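Side-chain contacts in RagB/SusD family nutrient uptake outer membrane protein (Bacteroides thetaiotaomicron, PDB 7KV2), which probably binds beta-glucans at the bacterial cell surface, as a SusD-family outer-membrane protein built around tetratricopeptide-type helical repeats: residues P204-S209 and P251-M256; G267-S270 and I274-I277. All coordinates share one frame; numbering follows the deposited sequence.

Contact 1 of 2, residues P204-S209 and P251-M256; sequences PMREDS and PQYDLM. With NA (sodium ion), chain G.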
loop_
_atom_site.group_PDB
_atom_site.type_symbol
_atom_site.label_atom_id
_atom_site.label_comp_id
_atom_site.label_asym_id
_atom_site.label_seq_id
_atom_site.Cartn_x
_atom_site.Cartn_y
_atom_site.Cartn_z
ATOM N N PRO A 204 -14.865 -12.371 11.155
ATOM C CA PRO A 204 -14.464 -13.662 10.604
ATOM C C PRO A 204 -12.967 -13.664 10.254
ATOM O O PRO A 204 -12.405 -12.573 10.008
ATOM C CB PRO A 204 -15.390 -13.789 9.405
ATOM C CG PRO A 204 -15.598 -12.340 8.949
ATOM C CD PRO A 204 -15.622 -11.528 10.224
ATOM N N MET A 205 -12.378 -14.855 10.184
ATOM C CA MET A 205 -10.960 -15.038 9.774
ATOM C C MET A 205 -10.814 -14.668 8.288
ATOM O O MET A 205 -9.805 -14.009 7.940
ATOM C CB MET A 205 -10.493 -16.469 10.040
ATOM C CG MET A 205 -9.030 -16.710 9.745
ATOM S SD MET A 205 -7.885 -15.646 10.622
ATOM C CE MET A 205 -7.554 -16.581 12.108
ATOM N N ARG A 206 -11.797 -15.025 7.460
ATOM C CA ARG A 206 -11.804 -14.722 5.999
ATOM C C ARG A 206 -13.231 -14.382 5.584
ATOM O O ARG A 206 -14.168 -15.028 6.067
ATOM C CB ARG A 206 -11.289 -15.910 5.188
ATOM C CG ARG A 206 -10.977 -15.608 3.734
ATOM C CD ARG A 206 -10.424 -16.754 2.908
ATOM N NE ARG A 206 -10.400 -16.227 1.549
ATOM C CZ ARG A 206 -9.322 -15.855 0.882
ATOM N NH1 ARG A 206 -8.101 -16.178 1.296
ATOM N NH2 ARG A 206 -9.497 -15.270 -0.295
ATOM N N GLU A 207 -13.395 -13.463 4.641
ATOM C CA GLU A 207 -14.727 -13.165 4.082
ATOM C C GLU A 207 -15.125 -14.152 2.989
ATOM O O GLU A 207 -14.328 -15.016 2.635
ATOM C CB GLU A 207 -14.745 -11.720 3.619
ATOM C CG GLU A 207 -15.309 -10.789 4.692
ATOM C CD GLU A 207 -16.752 -11.050 5.097
ATOM O OE1 GLU A 207 -17.398 -11.971 4.505
ATOM O OE2 GLU A 207 -17.229 -10.365 6.036
ATOM N N ASP A 208 -16.365 -14.013 2.509
ATOM C CA ASP A 208 -16.909 -14.755 1.353
ATOM C C ASP A 208 -16.967 -13.821 0.140
ATOM O O ASP A 208 -16.594 -12.644 0.254
ATOM C CB ASP A 208 -18.272 -15.385 1.665
ATOM C CG ASP A 208 -19.361 -14.382 2.040
ATOM O OD1 ASP A 208 -19.338 -13.274 1.556
ATOM O OD2 ASP A 208 -20.196 -14.732 2.878
ATOM N N SER A 209 -17.359 -14.376 -0.999
ATOM C CA SER A 209 -17.367 -13.679 -2.305
ATOM C C SER A 209 -18.235 -12.437 -2.273
ATOM O O SER A 209 -17.877 -11.522 -2.986
ATOM C CB SER A 209 -17.841 -14.540 -3.414
ATOM O OG SER A 209 -16.829 -15.456 -3.722
ATOM N N PRO A 251 -6.427 -23.128 6.956
ATOM C CA PRO A 251 -6.347 -23.707 5.624
ATOM C C PRO A 251 -6.864 -22.704 4.582
ATOM O O PRO A 251 -6.765 -23.009 3.430
ATOM C CB PRO A 251 -7.272 -24.937 5.703
ATOM C CG PRO A 251 -8.295 -24.550 6.741
ATOM C CD PRO A 251 -7.566 -23.662 7.732
ATOM N N GLN A 252 -7.329 -21.513 4.968
ATOM C CA GLN A 252 -7.943 -20.629 3.930
ATOM C C GLN A 252 -7.034 -19.446 3.582
ATOM O O GLN A 252 -7.501 -18.522 2.871
ATOM C CB GLN A 252 -9.336 -20.236 4.369
ATOM C CG GLN A 252 -10.264 -21.455 4.366
ATOM C CD GLN A 252 -11.682 -21.013 4.568
ATOM O OE1 GLN A 252 -12.520 -21.108 3.653
ATOM N NE2 GLN A 252 -11.961 -20.503 5.750
ATOM N N TYR A 253 -5.773 -19.547 3.968
ATOM C CA TYR A 253 -4.679 -18.633 3.562
ATOM C C TYR A 253 -3.475 -19.484 3.183
ATOM O O TYR A 253 -3.083 -20.420 3.933
ATOM C CB TYR A 253 -4.372 -17.639 4.691
ATOM C CG TYR A 253 -5.488 -16.684 4.972
ATOM C CD1 TYR A 253 -5.886 -15.747 4.029
ATOM C CD2 TYR A 253 -6.129 -16.686 6.197
ATOM C CE1 TYR A 253 -6.907 -14.844 4.296
ATOM C CE2 TYR A 253 -7.180 -15.828 6.464
ATOM C CZ TYR A 253 -7.567 -14.897 5.510
ATOM O OH TYR A 253 -8.564 -14.001 5.804
ATOM N N ASP A 254 -2.877 -19.192 2.041
ATOM C CA ASP A 254 -1.737 -19.987 1.544
ATOM C C ASP A 254 -1.103 -19.186 0.424
ATOM O O ASP A 254 -1.711 -18.129 0.066
ATOM C CB ASP A 254 -2.190 -21.360 1.029
ATOM C CG ASP A 254 -1.106 -22.435 1.104
ATOM O OD1 ASP A 254 0.086 -22.080 1.221
ATOM O OD2 ASP A 254 -1.470 -23.629 1.030
ATOM N N LEU A 255 0.019 -19.667 -0.114
ATOM C CA LEU A 255 0.710 -19.004 -1.255
ATOM C C LEU A 255 0.094 -19.496 -2.559
ATOM O O LEU A 255 -0.148 -20.717 -2.703
ATOM C CB LEU A 255 2.215 -19.287 -1.249
ATOM C CG LEU A 255 3.024 -18.721 -0.084
ATOM C CD1 LEU A 255 4.487 -19.153 -0.171
ATOM C CD2 LEU A 255 2.908 -17.204 0.001
ATOM N N MET A 256 -0.113 -18.580 -3.512
ATOM C CA MET A 256 -0.429 -18.979 -4.897
ATOM C C MET A 256 0.816 -19.680 -5.419
ATOM O O MET A 256 1.959 -19.255 -5.205
ATOM C CB MET A 256 -0.750 -17.766 -5.782
ATOM C CG MET A 256 -1.890 -16.923 -5.264
ATOM S SD MET A 256 -2.621 -15.864 -6.573
ATOM C CE MET A 256 -3.496 -17.152 -7.483
HETATM NA NA NA G . -2.321 -21.247 6.020
HETATM O O HOH W 1 -1.940 -23.281 5.147
#
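In the SusD helical scaffold a loop between helices 183-200 and 217-231 meets the loop that leads from helix 237-249 to strand 273-277, the hydroxyl of Y253 reaching the backbone of M205. Y253 OH donates to M205 O, which lies in the plane of the ring at its edge; the 2.5 Å between these two oxygens makes a very short bond. Beside it M205 brings its CG to 3.9 Å from Y253 CE2, the side chains crossing at a slant, while A218 of helix 217-231 touches both. The start of R206 passes the same hydroxyl, with R206 CB 3.4 Å from Y253 OH. With CG anti to the backbone N (chi1 -168°) and the chain straight on to NE, R206 runs across toward the loop of Q252, where its aliphatic CD rests against Q252 CB. There R206 NH1 donates to Q252 O over 2.9 Å, approaching nearly along the C=O axis although the oxygen sits 27° out of the guanidinium plane. NE turns to Y212 OH and NH2 to the carbonyl of S270, and with all three nitrogens bonded the group has little freedom to turn. A leucine in place of R206 would probably leave Q252 O, Y212 OH and the S270 carbonyl without their shared donor and weaken the tie between the loops. Far from that hydroxyl, Y253 O binds the sodium ion at 2.4 Å, in a site built of three backbone carbonyls (I248 and S250 give the others), the Y405 hydroxyl and water at the end of helix 237-249.

Contact 2 of 2, residues G267-S270 and I274-I277; sequences GEWS and IFEI. With EDO (1,2-ethanediol), chain F.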
loop_
_atom_site.group_PDB
_atom_site.type_symbol
_atom_site.label_atom_id
_atom_site.label_comp_id
_atom_site.label_asym_id
_atom_site.label_seq_id
_atom_site.Cartn_x
_atom_site.Cartn_y
_atom_site.Cartn_z
ATOM N N GLY A 267 -6.362 -13.044 -9.894
ATOM C CA GLY A 267 -5.660 -13.221 -8.610
ATOM C C GLY A 267 -6.247 -12.378 -7.496
ATOM O O GLY A 267 -5.802 -12.565 -6.344
ATOM N N GLU A 268 -7.255 -11.547 -7.786
ATOM C CA GLU A 268 -7.926 -10.738 -6.743
ATOM C C GLU A 268 -8.598 -11.680 -5.741
ATOM O O GLU A 268 -9.330 -12.620 -6.151
ATOM C CB GLU A 268 -8.919 -9.743 -7.327
ATOM C CG GLU A 268 -8.241 -8.689 -8.197
ATOM C CD GLU A 268 -9.220 -7.656 -8.746
ATOM O OE1 GLU A 268 -10.432 -7.938 -8.774
ATOM O OE2 GLU A 268 -8.774 -6.570 -9.200
ATOM N N TRP A 269 -8.395 -11.408 -4.457
ATOM C CA TRP A 269 -9.031 -12.164 -3.342
ATOM C C TRP A 269 -8.758 -13.667 -3.511
ATOM O O TRP A 269 -9.674 -14.480 -3.244
ATOM C CB TRP A 269 -10.538 -11.815 -3.229
ATOM C CG TRP A 269 -10.712 -10.357 -2.853
ATOM C CD1 TRP A 269 -11.144 -9.337 -3.650
ATOM C CD2 TRP A 269 -10.379 -9.750 -1.594
ATOM N NE1 TRP A 269 -11.134 -8.141 -2.954
ATOM C CE2 TRP A 269 -10.685 -8.378 -1.687
ATOM C CE3 TRP A 269 -9.905 -10.241 -0.379
ATOM C CZ2 TRP A 269 -10.507 -7.510 -0.610
ATOM C CZ3 TRP A 269 -9.793 -9.390 0.706
ATOM C CH2 TRP A 269 -10.065 -8.041 0.574
ATOM N N SER A 270 -7.531 -14.014 -3.866
ATOM C CA SER A 270 -7.082 -15.421 -4.017
ATOM C C SER A 270 -6.836 -16.016 -2.625
ATOM O O SER A 270 -6.983 -15.327 -1.582
ATOM C CB SER A 270 -5.819 -15.487 -4.792
ATOM O OG SER A 270 -4.758 -14.988 -3.982
ATOM N N ILE A 274 -5.094 -11.500 2.033
ATOM C CA ILE A 274 -5.647 -11.157 3.379
ATOM C C ILE A 274 -6.435 -9.845 3.281
ATOM O O ILE A 274 -7.575 -9.759 3.817
ATOM C CB ILE A 274 -4.524 -11.118 4.429
ATOM C CG1 ILE A 274 -3.952 -12.527 4.604
ATOM C CG2 ILE A 274 -5.014 -10.495 5.732
ATOM C CD1 ILE A 274 -2.625 -12.593 5.286
ATOM N N PHE A 275 -5.915 -8.846 2.569
ATOM C CA PHE A 275 -6.674 -7.587 2.398
ATOM C C PHE A 275 -6.256 -6.893 1.103
ATOM O O PHE A 275 -5.049 -6.786 0.832
ATOM C CB PHE A 275 -6.501 -6.724 3.648
ATOM C CG PHE A 275 -7.543 -5.649 3.795
ATOM C CD1 PHE A 275 -8.881 -5.987 3.958
ATOM C CD2 PHE A 275 -7.198 -4.299 3.718
ATOM C CE1 PHE A 275 -9.849 -5.002 4.083
ATOM C CE2 PHE A 275 -8.170 -3.315 3.847
ATOM C CZ PHE A 275 -9.494 -3.670 4.008
ATOM N N GLU A 276 -7.270 -6.393 0.411
ATOM C CA GLU A 276 -7.147 -5.541 -0.814
ATOM C C GLU A 276 -8.088 -4.357 -0.666
ATOM O O GLU A 276 -9.087 -4.450 0.058
ATOM C CB GLU A 276 -7.458 -6.299 -2.099
ATOM C CG GLU A 276 -6.835 -7.672 -2.127
ATOM C CD GLU A 276 -6.964 -8.410 -3.455
ATOM O OE1 GLU A 276 -7.504 -7.836 -4.429
ATOM O OE2 GLU A 276 -6.501 -9.554 -3.503
ATOM N N ILE A 277 -7.751 -3.289 -1.375
ATOM C CA ILE A 277 -8.676 -2.184 -1.643
ATOM C C ILE A 277 -9.284 -2.434 -3.014
ATOM O O ILE A 277 -8.535 -2.527 -4.006
ATOM C CB ILE A 277 -7.937 -0.849 -1.523
ATOM C CG1 ILE A 277 -7.457 -0.680 -0.077
ATOM C CG2 ILE A 277 -8.860 0.270 -2.001
ATOM C CD1 ILE A 277 -6.611 0.552 0.155
HETATM C C1 EDO F . -10.834 -12.497 -8.911
HETATM O O1 EDO F . -11.622 -12.758 -7.730
HETATM C C2 EDO F . -11.470 -11.594 -9.964
HETATM O O2 EDO F . -11.968 -10.328 -9.524
HETATM O O HOH W 2 -4.359 -10.649 -5.117
#
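The indole of W269 carries the side chain of E276 over one face, the carboxylate plane only 11° from that of the ring. E276 CG sits almost straight above the six-membered ring, 4.0 Å from its centroid, a CH-pi contact, and E276 CB comes 3.6 Å from W269 CZ2. Y212 also stacks with the indole. At the ring's edge, near its plane, lies I274 O, 3.8 Å from W269 CZ3, and the outer corner CH2 comes up to F275, whose CD1 is 4.1 Å away. The W269 and E276 side chains run antiparallel past one another, which carries the carboxylate of E276 back to the main chain of W269. There W269 N donates to E276 OE2 across 2.8 Å in a nearly straight bond (166°), meeting the oxygen from above the carboxylate plane. The segment 267-270 is a type II beta turn closed by a weak S270 N to G267 O bond, and it folds back over strand 273-277, which pairs antiparallel with strand 400-404. I274 and F275 both face Y403 of that partner strand, a classic beta bulge. Buried as it is, the E276 carboxylate has several donors: S273 OG also bonds to OE2, and N399 ND2 serves OE1. A water near both G267 O and E276 OE2 fills the angle between turn and strand. E276 CG lies anti to its own carbonyl carbon (chi1 -43°) and the chain is extended beyond it, which lays the acid over the indole, where its hydrogen bonds hold it. E268 crosses E276 at about a right angle, its OE2 bonded to N399 N, while W269 NE1 is taken by N278 OD1. On the outer side of the turn, a 1,2-ethanediol, probably from the crystallisation liquor, donates to E268 O and E268 OE1.

How the contacts relate
Contact 2 is the buried one, its centre about 12 Å from that of the chain, whereas the centre of contact 1 lies about 20 Å out and that contact is only partly buried. Both use the long connection between helix 237-249 and strand 273-277: contact 1 ties its beginning to the loop before helix 217-231, and contact 2 folds its end onto the strand. Their chemistry follows their place. The outer contact works through a tyrosine hydroxyl and a guanidinium reaching backbone carbonyls, with a sodium ion bound behind it, the inner one through an acid laid on an indole. They touch directly: R206 reaches from contact 1 to the turn of contact 2, and Y253 packs on I274.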